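PDB 6H21: probable ss-1,3-N-acetylglucosaminyltransferase from Staphylococcus aureus subsp. aureus N315, which is a probable glycosyltransferase of family 2, with a GT-A-type catalytic domain and a TarS-type linker region. Local coordinates for residues L207-N212 and K257-K262; L114-A119 and T217-Y222; N242-T247 and I298-N303. All coordinates share one frame; numbering follows the deposited sequence.

Contact 1 (L207-N212 and K257-K262); sequences LMNSKN and KSPIYK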
loop_
_atom_site.group_PDB
_atom_site.type_symbol
_atom_site.label_atom_id
_atom_site.label_comp_id
_atom_site.label_asym_id
_atom_site.label_seq_id
_atom_site.Cartn_x
_atom_site.Cartn_y
_atom_site.Cartn_z
ATOM N N LEU C 207 -14.081 -30.024 -19.497
ATOM C CA LEU C 207 -13.547 -29.073 -20.521
ATOM C C LEU C 207 -12.117 -29.459 -20.941
ATOM O O LEU C 207 -11.772 -29.375 -22.108
ATOM C CB LEU C 207 -13.568 -27.637 -19.968
ATOM C CG LEU C 207 -14.943 -26.982 -19.840
ATOM C CD1 LEU C 207 -14.841 -25.679 -19.059
ATOM C CD2 LEU C 207 -15.565 -26.739 -21.207
ATOM N N MET C 208 -11.298 -29.881 -19.972
ATOM C CA MET C 208 -9.894 -30.166 -20.169
ATOM C C MET C 208 -9.706 -31.527 -20.877
ATOM O O MET C 208 -8.609 -31.851 -21.326
ATOM C CB MET C 208 -9.171 -30.177 -18.817
ATOM C CG MET C 208 -9.076 -28.791 -18.133
ATOM S SD MET C 208 -8.334 -27.520 -19.189
ATOM C CE MET C 208 -9.760 -26.575 -19.718
ATOM N N ASN C 209 -10.783 -32.303 -21.002
ATOM C CA ASN C 209 -10.747 -33.604 -21.657
ATOM C C ASN C 209 -11.648 -33.602 -22.897
ATOM O O ASN C 209 -11.917 -34.632 -23.432
ATOM C CB ASN C 209 -11.148 -34.697 -20.672
ATOM C CG ASN C 209 -10.029 -34.966 -19.697
ATOM O OD1 ASN C 209 -9.030 -35.580 -20.072
ATOM N ND2 ASN C 209 -10.150 -34.460 -18.480
ATOM N N SER C 210 -12.073 -32.432 -23.376
ATOM C CA SER C 210 -12.940 -32.393 -24.560
ATOM C C SER C 210 -12.589 -31.170 -25.406
ATOM O O SER C 210 -11.901 -30.281 -24.935
ATOM C CB SER C 210 -14.394 -32.407 -24.164
ATOM O OG SER C 210 -14.722 -31.244 -23.417
ATOM N N LYS C 211 -13.054 -31.160 -26.658
ATOM C CA LYS C 211 -12.613 -30.173 -27.654
ATOM C C LYS C 211 -13.780 -29.275 -28.098
ATOM O O LYS C 211 -13.590 -28.091 -28.313
ATOM C CB LYS C 211 -11.981 -30.886 -28.855
ATOM N N ASN C 212 -14.975 -29.850 -28.227
ATOM C CA ASN C 212 -16.058 -29.263 -28.980
ATOM C C ASN C 212 -17.153 -28.794 -28.023
ATOM O O ASN C 212 -17.858 -29.617 -27.424
ATOM C CB ASN C 212 -16.618 -30.275 -29.985
ATOM C CG ASN C 212 -15.640 -30.593 -31.097
ATOM O OD1 ASN C 212 -14.643 -29.897 -31.269
ATOM N ND2 ASN C 212 -15.925 -31.631 -31.867
ATOM N N LYS C 257 -2.753 -30.745 -16.334
ATOM C CA LYS C 257 -2.690 -32.109 -16.883
ATOM C C LYS C 257 -3.561 -32.256 -18.140
ATOM O O LYS C 257 -3.759 -33.355 -18.571
ATOM C CB LYS C 257 -3.235 -33.172 -15.916
ATOM C CG LYS C 257 -2.318 -33.569 -14.769
ATOM C CD LYS C 257 -3.112 -34.059 -13.560
ATOM N N SER C 258 -4.116 -31.176 -18.702
ATOM C CA SER C 258 -5.095 -31.339 -19.815
ATOM C C SER C 258 -4.462 -32.074 -21.001
ATOM O O SER C 258 -3.455 -31.606 -21.529
ATOM C CB SER C 258 -5.622 -30.004 -20.251
ATOM O OG SER C 258 -6.435 -30.146 -21.400
ATOM N N PRO C 259 -5.002 -33.226 -21.468
ATOM C CA PRO C 259 -4.542 -33.827 -22.723
ATOM C C PRO C 259 -4.961 -33.061 -23.991
ATOM O O PRO C 259 -4.386 -33.275 -25.036
ATOM C CB PRO C 259 -5.181 -35.215 -22.751
ATOM C CG PRO C 259 -6.354 -35.122 -21.818
ATOM C CD PRO C 259 -6.033 -34.039 -20.811
ATOM N N ILE C 260 -5.960 -32.181 -23.880
ATOM C CA ILE C 260 -6.406 -31.350 -25.000
ATOM C C ILE C 260 -5.506 -30.122 -25.112
ATOM O O ILE C 260 -4.971 -29.849 -26.168
ATOM C CB ILE C 260 -7.878 -30.922 -24.831
ATOM C CG1 ILE C 260 -8.819 -32.121 -24.672
ATOM C CG2 ILE C 260 -8.310 -30.013 -25.971
ATOM C CD1 ILE C 260 -8.810 -33.085 -25.814
ATOM N N TYR C 261 -5.427 -29.358 -24.019
ATOM C CA TYR C 261 -4.629 -28.170 -23.953
ATOM C C TYR C 261 -3.252 -28.573 -23.414
ATOM O O TYR C 261 -2.963 -28.440 -22.232
ATOM C CB TYR C 261 -5.346 -27.100 -23.118
ATOM C CG TYR C 261 -6.739 -26.802 -23.612
ATOM C CD1 TYR C 261 -6.946 -25.923 -24.663
ATOM C CD2 TYR C 261 -7.849 -27.430 -23.066
ATOM C CE1 TYR C 261 -8.218 -25.680 -25.160
ATOM C CE2 TYR C 261 -9.127 -27.199 -23.557
ATOM C CZ TYR C 261 -9.316 -26.318 -24.605
ATOM O OH TYR C 261 -10.569 -26.058 -25.080
ATOM N N LYS C 262 -2.408 -29.074 -24.315
ATOM C CA LYS C 262 -1.159 -29.718 -23.904
ATOM C C LYS C 262 0.017 -28.749 -24.032
ATOM O O LYS C 262 1.043 -28.973 -23.416
ATOM C CB LYS C 262 -0.928 -31.020 -24.682
ATOM C CG LYS C 262 -1.132 -30.916 -26.178
ATOM C CD LYS C 262 -1.351 -32.258 -26.826
ATOM C CE LYS C 262 -2.017 -32.131 -28.176
ATOM N NZ LYS C 262 -1.286 -31.150 -29.015
#
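Leu207 meets Tyr261 through its carbonyl: O lies at the edge of the Tyr261 ring, close to the ring plane and 3.7 Å from CE2. Tyr213 ties the pair together, because its hydroxyl is hydrogen-bonded to both Leu207 O and Tyr261 OH. Met208 carries the largest share of the contact. With CG beside the backbone N (chi1 -68°), its chain bends at chi2 and chi3, which brings SD 3.9 Å from Tyr261 CD2. This Met-aromatic contact is oblique to the ring; Ser258 CB also packs against the sulfur. Met208 O accepts from Ser258 OG at 2.8 Å, in the carbonyl plane and on a lone pair. The serine hydroxyl in turn accepts from Tyr261 N at 2.9 Å in a nearly straight bond (163°), an ST motif, and more weakly from Ile260 N. One buried oxygen thus shapes its own loop while gripping the other. Asn209 touches Pro259 through its amide oxygen, OD1 lying 3.2 Å from Pro259 CG, while ND2 is turned to Glu205 O at the end of the preceding helix. Ser210 closes the type I turn that starts at Leu207, and its backbone takes Ile260: CG1 sits 3.5 Å from Ser210 N and CG2 3.7 Å from Ser210 O. The contact joins the turn between helix 198-207 and strand 213-216 to the connection between helices 242-256 and 264-281. Arg267 of the latter helix binds the carbonyls of Ser258 and Tyr261, Leu270 touches the Tyr261 ring, and Asp133 accepts from the backbone N atoms of Lys211 and Asn212.

Contact 2 (L114-A119 and T217-Y222); sequences LLHERA and TDYEYY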
loop_
_atom_site.group_PDB
_atom_site.type_symbol
_atom_site.label_atom_id
_atom_site.label_comp_id
_atom_site.label_asym_id
_atom_site.label_seq_id
_atom_site.Cartn_x
_atom_site.Cartn_y
_atom_site.Cartn_z
ATOM N N LEU C 114 -36.390 -25.520 -13.668
ATOM C CA LEU C 114 -37.388 -25.838 -14.710
ATOM C C LEU C 114 -36.696 -25.895 -16.078
ATOM O O LEU C 114 -35.886 -25.024 -16.395
ATOM C CB LEU C 114 -38.470 -24.756 -14.738
ATOM C CG LEU C 114 -39.207 -24.496 -13.429
ATOM C CD1 LEU C 114 -40.073 -23.241 -13.536
ATOM C CD2 LEU C 114 -40.048 -25.704 -13.053
ATOM N N LEU C 115 -37.019 -26.925 -16.869
ATOM C CA LEU C 115 -36.614 -26.987 -18.278
ATOM C C LEU C 115 -37.674 -26.300 -19.151
ATOM O O LEU C 115 -38.877 -26.471 -18.943
ATOM C CB LEU C 115 -36.462 -28.448 -18.709
ATOM C CG LEU C 115 -35.266 -29.206 -18.149
ATOM C CD1 LEU C 115 -35.108 -30.539 -18.861
ATOM C CD2 LEU C 115 -33.988 -28.383 -18.272
ATOM N N HIS C 116 -37.212 -25.522 -20.133
ATOM C CA HIS C 116 -38.028 -25.144 -21.279
ATOM C C HIS C 116 -38.455 -26.430 -22.010
ATOM O O HIS C 116 -37.705 -27.394 -22.074
ATOM C CB HIS C 116 -37.230 -24.163 -22.146
ATOM C CG HIS C 116 -38.026 -23.455 -23.180
ATOM N ND1 HIS C 116 -38.465 -24.088 -24.328
ATOM C CD2 HIS C 116 -38.440 -22.173 -23.265
ATOM C CE1 HIS C 116 -39.139 -23.225 -25.064
ATOM N NE2 HIS C 116 -39.124 -22.037 -24.435
ATOM N N GLU C 117 -39.666 -26.438 -22.578
ATOM C CA GLU C 117 -40.202 -27.644 -23.260
ATOM C C GLU C 117 -39.305 -28.059 -24.439
ATOM O O GLU C 117 -39.289 -29.235 -24.793
ATOM C CB GLU C 117 -41.662 -27.447 -23.699
ATOM C CG GLU C 117 -41.872 -26.363 -24.753
ATOM C CD GLU C 117 -43.320 -26.183 -25.212
ATOM O OE1 GLU C 117 -44.248 -26.636 -24.502
ATOM O OE2 GLU C 117 -43.529 -25.579 -26.279
ATOM N N ARG C 118 -38.556 -27.117 -25.024
ATOM C CA ARG C 118 -37.710 -27.387 -26.199
ATOM C C ARG C 118 -36.267 -27.757 -25.822
ATOM O O ARG C 118 -35.468 -28.087 -26.729
ATOM C CB ARG C 118 -37.659 -26.166 -27.118
ATOM C CG ARG C 118 -39.001 -25.786 -27.723
ATOM C CD ARG C 118 -38.872 -24.576 -28.628
ATOM N NE ARG C 118 -37.951 -24.881 -29.719
ATOM C CZ ARG C 118 -38.305 -25.364 -30.912
ATOM N NH1 ARG C 118 -39.578 -25.411 -31.275
ATOM N NH2 ARG C 118 -37.368 -25.781 -31.743
ATOM N N ALA C 119 -35.947 -27.725 -24.518
ATOM C CA ALA C 119 -34.578 -27.852 -24.015
ATOM C C ALA C 119 -33.879 -29.087 -24.584
ATOM O O ALA C 119 -32.842 -28.953 -25.214
ATOM C CB ALA C 119 -34.556 -27.875 -22.501
ATOM N N THR C 217 -28.871 -20.330 -27.694
ATOM C CA THR C 217 -29.375 -19.082 -27.095
ATOM C C THR C 217 -30.792 -18.707 -27.570
ATOM O O THR C 217 -31.281 -17.629 -27.221
ATOM C CB THR C 217 -28.421 -17.922 -27.419
ATOM O OG1 THR C 217 -28.411 -17.697 -28.832
ATOM C CG2 THR C 217 -27.004 -18.165 -26.947
ATOM N N ASP C 218 -31.453 -19.569 -28.350
ATOM C CA ASP C 218 -32.718 -19.215 -29.013
ATOM C C ASP C 218 -33.827 -18.978 -27.977
ATOM O O ASP C 218 -34.663 -18.098 -28.160
ATOM C CB ASP C 218 -33.155 -20.297 -30.003
ATOM C CG ASP C 218 -32.209 -20.450 -31.179
ATOM O OD1 ASP C 218 -31.069 -20.925 -30.959
ATOM O OD2 ASP C 218 -32.615 -20.083 -32.305
ATOM N N TYR C 219 -33.820 -19.770 -26.895
ATOM C CA TYR C 219 -34.762 -19.614 -25.775
ATOM C C TYR C 219 -33.979 -19.599 -24.461
ATOM O O TYR C 219 -32.781 -19.915 -24.434
ATOM C CB TYR C 219 -35.784 -20.753 -25.762
ATOM C CG TYR C 219 -36.583 -20.874 -27.034
ATOM C CD1 TYR C 219 -36.081 -21.581 -28.112
ATOM C CD2 TYR C 219 -37.816 -20.256 -27.179
ATOM C CE1 TYR C 219 -36.783 -21.682 -29.300
ATOM C CE2 TYR C 219 -38.532 -20.340 -28.365
ATOM C CZ TYR C 219 -38.007 -21.053 -29.429
ATOM O OH TYR C 219 -38.670 -21.172 -30.608
ATOM N N GLU C 220 -34.656 -19.226 -23.373
ATOM C CA GLU C 220 -34.117 -19.474 -22.042
ATOM C C GLU C 220 -34.452 -20.929 -21.684
ATOM O O GLU C 220 -35.549 -21.226 -21.205
ATOM C CB GLU C 220 -34.671 -18.462 -21.035
ATOM C CG GLU C 220 -34.239 -17.023 -21.304
ATOM C CD GLU C 220 -34.695 -16.022 -20.251
ATOM O OE1 GLU C 220 -35.581 -16.357 -19.446
ATOM O OE2 GLU C 220 -34.161 -14.909 -20.234
ATOM N N TYR C 221 -33.504 -21.829 -21.957
ATOM C CA TYR C 221 -33.752 -23.263 -21.973
ATOM C C TYR C 221 -33.779 -23.851 -20.557
ATOM O O TYR C 221 -34.439 -24.858 -20.332
ATOM C CB TYR C 221 -32.674 -23.985 -22.782
ATOM C CG TYR C 221 -32.786 -23.823 -24.276
ATOM C CD1 TYR C 221 -33.835 -24.403 -24.971
ATOM C CD2 TYR C 221 -31.836 -23.111 -24.994
ATOM C CE1 TYR C 221 -33.934 -24.287 -26.348
ATOM C CE2 TYR C 221 -31.926 -22.979 -26.371
ATOM C CZ TYR C 221 -32.978 -23.570 -27.048
ATOM O OH TYR C 221 -33.087 -23.453 -28.400
ATOM N N TYR C 222 -33.015 -23.256 -19.635
ATOM C CA TYR C 222 -32.921 -23.718 -18.247
ATOM C C TYR C 222 -33.221 -22.542 -17.314
ATOM O O TYR C 222 -32.508 -21.550 -17.347
ATOM C CB TYR C 222 -31.534 -24.298 -17.964
ATOM C CG TYR C 222 -31.413 -24.979 -16.626
ATOM C CD1 TYR C 222 -31.428 -24.252 -15.443
ATOM C CD2 TYR C 222 -31.275 -26.349 -16.535
ATOM C CE1 TYR C 222 -31.346 -24.881 -14.214
ATOM C CE2 TYR C 222 -31.173 -26.991 -15.314
ATOM C CZ TYR C 222 -31.200 -26.253 -14.147
ATOM O OH TYR C 222 -31.111 -26.889 -12.948
#
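His116 and Tyr221 supply the backbone hydrogen bond of this contact: His116 N donates to Tyr221 O at 2.9 Å. Beside it Leu115 and Tyr222 form an antiparallel, non-hydrogen-bonded pair. A second polar bond stays within 114-119, where His116 ND1 accepts from Arg118 N at 3.1 Å in the imidazole plane, capping the turn that leads into helix 119-129. With ND1 so held, the ring presents a face to Tyr219, whose CB lies 4.0 Å from the His116 ring centroid in a CH-pi contact; the two rings themselves are oblique. Arg118 lies beside His116 on that same side of the Tyr219 ring; its CD sits over the face, 4.0 Å from the ring centroid. The chain bends at chi3 (61°), and guanidinium and ring planes are 23° apart, with Arg118 NE 3.4 Å from Tyr219 CE1; NH2 forms a salt bridge with Asp122, which also bonds Tyr221 OH. Among apolar contacts, Leu115 CD2 meets Tyr222 CD2 at 3.8 Å. The Tyr222 hydroxyl bonds Asp113 OD2 and the backbone N of Asp110, part of a probable GT-A DxD motif (Asp110, Asp112); nearest atoms of the Tyr222 side chain are about 6 Å from both bound manganese and uridine-diphosphate-N-acetylglucosamine. Bordering that site, the contact seats strand 114-115 between helix 35-43, touched by both leucines, and the start of strand 222-225.

Contact 3 (N242-T247 and I298-N303); sequences NQYFAT and IEWLNN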
loop_
_atom_site.group_PDB
_atom_site.type_symbol
_atom_site.label_atom_id
_atom_site.label_comp_id
_atom_site.label_asym_id
_atom_site.label_seq_id
_atom_site.Cartn_x
_atom_site.Cartn_y
_atom_site.Cartn_z
ATOM N N ASN C 242 -10.334 -24.868 4.124
ATOM C CA ASN C 242 -9.509 -26.064 3.995
ATOM C C ASN C 242 -10.003 -26.926 2.818
ATOM O O ASN C 242 -9.227 -27.248 1.904
ATOM C CB ASN C 242 -9.506 -26.863 5.298
ATOM C CG ASN C 242 -8.166 -27.510 5.569
ATOM O OD1 ASN C 242 -7.612 -28.169 4.688
ATOM N ND2 ASN C 242 -7.636 -27.311 6.772
ATOM N N GLN C 243 -11.287 -27.296 2.856
ATOM C CA GLN C 243 -11.917 -28.126 1.833
ATOM C C GLN C 243 -12.049 -27.326 0.533
ATOM O O GLN C 243 -11.784 -27.838 -0.529
ATOM C CB GLN C 243 -13.292 -28.639 2.281
ATOM C CG GLN C 243 -13.268 -29.512 3.530
ATOM C CD GLN C 243 -14.626 -29.597 4.196
ATOM N N TYR C 244 -12.467 -26.065 0.646
ATOM C CA TYR C 244 -12.660 -25.194 -0.508
ATOM C C TYR C 244 -11.355 -25.062 -1.311
ATOM O O TYR C 244 -11.351 -25.261 -2.539
ATOM C CB TYR C 244 -13.169 -23.824 -0.064
ATOM C CG TYR C 244 -13.199 -22.786 -1.157
ATOM C CD1 TYR C 244 -14.007 -22.934 -2.276
ATOM C CD2 TYR C 244 -12.425 -21.639 -1.068
ATOM C CE1 TYR C 244 -14.038 -21.980 -3.281
ATOM C CE2 TYR C 244 -12.448 -20.668 -2.059
ATOM C CZ TYR C 244 -13.271 -20.827 -3.159
ATOM O OH TYR C 244 -13.302 -19.862 -4.124
ATOM N N PHE C 245 -10.246 -24.768 -0.629
ATOM C CA PHE C 245 -8.992 -24.512 -1.358
ATOM C C PHE C 245 -8.357 -25.821 -1.853
ATOM O O PHE C 245 -7.617 -25.786 -2.826
ATOM C CB PHE C 245 -8.036 -23.625 -0.557
ATOM C CG PHE C 245 -8.443 -22.171 -0.584
ATOM C CD1 PHE C 245 -8.473 -21.473 -1.785
ATOM C CD2 PHE C 245 -8.848 -21.515 0.567
ATOM C CE1 PHE C 245 -8.874 -20.147 -1.837
ATOM C CE2 PHE C 245 -9.237 -20.187 0.515
ATOM C CZ PHE C 245 -9.264 -19.512 -0.684
ATOM N N ALA C 246 -8.688 -26.964 -1.238
ATOM C CA ALA C 246 -8.308 -28.286 -1.807
ATOM C C ALA C 246 -9.036 -28.522 -3.142
ATOM O O ALA C 246 -8.485 -29.137 -4.046
ATOM C CB ALA C 246 -8.594 -29.399 -0.824
ATOM N N THR C 247 -10.273 -28.033 -3.269
ATOM C CA THR C 247 -11.035 -28.161 -4.498
ATOM C C THR C 247 -10.426 -27.266 -5.586
ATOM O O THR C 247 -10.237 -27.709 -6.723
ATOM C CB THR C 247 -12.523 -27.884 -4.266
ATOM O OG1 THR C 247 -12.971 -28.873 -3.335
ATOM C CG2 THR C 247 -13.344 -27.998 -5.525
ATOM N N ILE C 298 -6.407 -14.998 8.963
ATOM C CA ILE C 298 -5.071 -15.519 8.829
ATOM C C ILE C 298 -5.162 -16.957 8.282
ATOM O O ILE C 298 -4.458 -17.302 7.320
ATOM C CB ILE C 298 -4.267 -15.417 10.145
ATOM C CG1 ILE C 298 -3.911 -13.968 10.502
ATOM C CG2 ILE C 298 -3.006 -16.256 10.080
ATOM C CD1 ILE C 298 -2.873 -13.328 9.591
ATOM N N GLU C 299 -6.051 -17.771 8.865
ATOM C CA GLU C 299 -6.190 -19.174 8.452
ATOM C C GLU C 299 -6.704 -19.231 7.005
ATOM O O GLU C 299 -6.177 -19.995 6.197
ATOM C CB GLU C 299 -7.069 -19.950 9.442
ATOM C CG GLU C 299 -6.938 -21.470 9.342
ATOM N N TRP C 300 -7.733 -18.443 6.687
ATOM C CA TRP C 300 -8.277 -18.358 5.322
ATOM C C TRP C 300 -7.164 -18.028 4.303
ATOM O O TRP C 300 -6.990 -18.727 3.283
ATOM C CB TRP C 300 -9.423 -17.339 5.247
ATOM C CG TRP C 300 -10.057 -17.280 3.893
ATOM C CD1 TRP C 300 -9.736 -16.435 2.874
ATOM C CD2 TRP C 300 -11.100 -18.132 3.387
ATOM N NE1 TRP C 300 -10.518 -16.685 1.782
ATOM C CE2 TRP C 300 -11.364 -17.718 2.064
ATOM C CE3 TRP C 300 -11.824 -19.209 3.917
ATOM C CZ2 TRP C 300 -12.329 -18.331 1.265
ATOM C CZ3 TRP C 300 -12.771 -19.819 3.118
ATOM C CH2 TRP C 300 -13.024 -19.376 1.816
ATOM N N LEU C 301 -6.402 -16.965 4.584
ATOM C CA LEU C 301 -5.375 -16.511 3.672
ATOM C C LEU C 301 -4.254 -17.547 3.600
ATOM O O LEU C 301 -3.702 -17.718 2.565
ATOM C CB LEU C 301 -4.815 -15.161 4.122
ATOM C CG LEU C 301 -3.641 -14.627 3.300
ATOM C CD1 LEU C 301 -4.026 -14.414 1.838
ATOM C CD2 LEU C 301 -3.140 -13.322 3.907
ATOM N N ASN C 302 -3.898 -18.169 4.725
ATOM C CA ASN C 302 -2.903 -19.238 4.700
ATOM C C ASN C 302 -3.287 -20.353 3.699
ATOM O O ASN C 302 -2.439 -20.808 2.947
ATOM C CB ASN C 302 -2.666 -19.837 6.080
ATOM C CG ASN C 302 -1.439 -20.720 6.084
ATOM O OD1 ASN C 302 -0.322 -20.230 5.885
ATOM N ND2 ASN C 302 -1.637 -22.013 6.269
ATOM N N ASN C 303 -4.552 -20.780 3.690
ATOM C CA ASN C 303 -5.025 -21.821 2.772
ATOM C C ASN C 303 -4.997 -21.307 1.330
ATOM O O ASN C 303 -4.608 -22.040 0.428
ATOM C CB ASN C 303 -6.433 -22.299 3.127
ATOM C CG ASN C 303 -6.443 -23.194 4.346
ATOM O OD1 ASN C 303 -5.567 -24.042 4.485
ATOM N ND2 ASN C 303 -7.410 -23.015 5.231
#
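Phe245 of helix 242-256 packs against Asn303 and Trp300 of helix 294-308; the short segments of the two helices run nearly parallel (17°) with axes 9.8 Å apart. Its CB starts 3.9 Å from Asn303 O. CG lies beside the backbone N (chi1 -77°), directing the ring across the interface, where CG itself still faces the Asn303 carbonyl. Further out, CD2 presses on Asn303 CB at 3.6 Å. At the far end of the ring, CE2 comes 3.6 Å from Trp300 CE2 and CZ 3.8 Å from Trp300 CZ2, so the edge of the phenyl ring enters over the indole face. In this edge-to-face pair the planes of the Phe245 ring and the Trp300 six-membered ring stand at 66°. Within its own helix, Phe245 is covered by Tyr244, whose CD2 rests above the centre of one phenyl face. The same tyrosine CD2 reaches Trp300 CH2 at 3.7 Å; the two rings are nearly parallel but slid so far apart that they barely overlap. The indole is therefore touched by two aromatic rings of the opposing helix in different ways. Polar atoms look elsewhere: Asn303 ND2, though close to Asn242 N, bonds Thr240 O just ahead of the helix, and Tyr244 OH bonds Gln283 N. Phe304 stacks on Phe245 and Phe287 meets Trp300, enlarging the set of rings. Together Tyr244, Phe245 and Trp300 make an aromatic cluster that packs two neighbouring helices of the TarS-type linker region side by side.

In the fold
Contact 3 is buried, whereas contacts 1 and 2 are only partly so, and their chemistry differs. Contact 3 relies on aromatic packing between two helices, while contact 1 turns on a serine bridging two loops and contact 2 on a short backbone pairing backed by CH-pi contacts of His116 and Arg118 with Tyr219. Helix 242-256 is common to contacts 1 and 3: its beginning lies in contact 3, and the loop after it takes part in contact 1. Contacts 1 and 2 use the loops on either side of strand 213-216. Contact 1 therefore links the glycosyltransferase sheet to the helical region, whereas contacts 2 and 3, about 37 Å apart between centres, lie on opposite sides of the chain's centre.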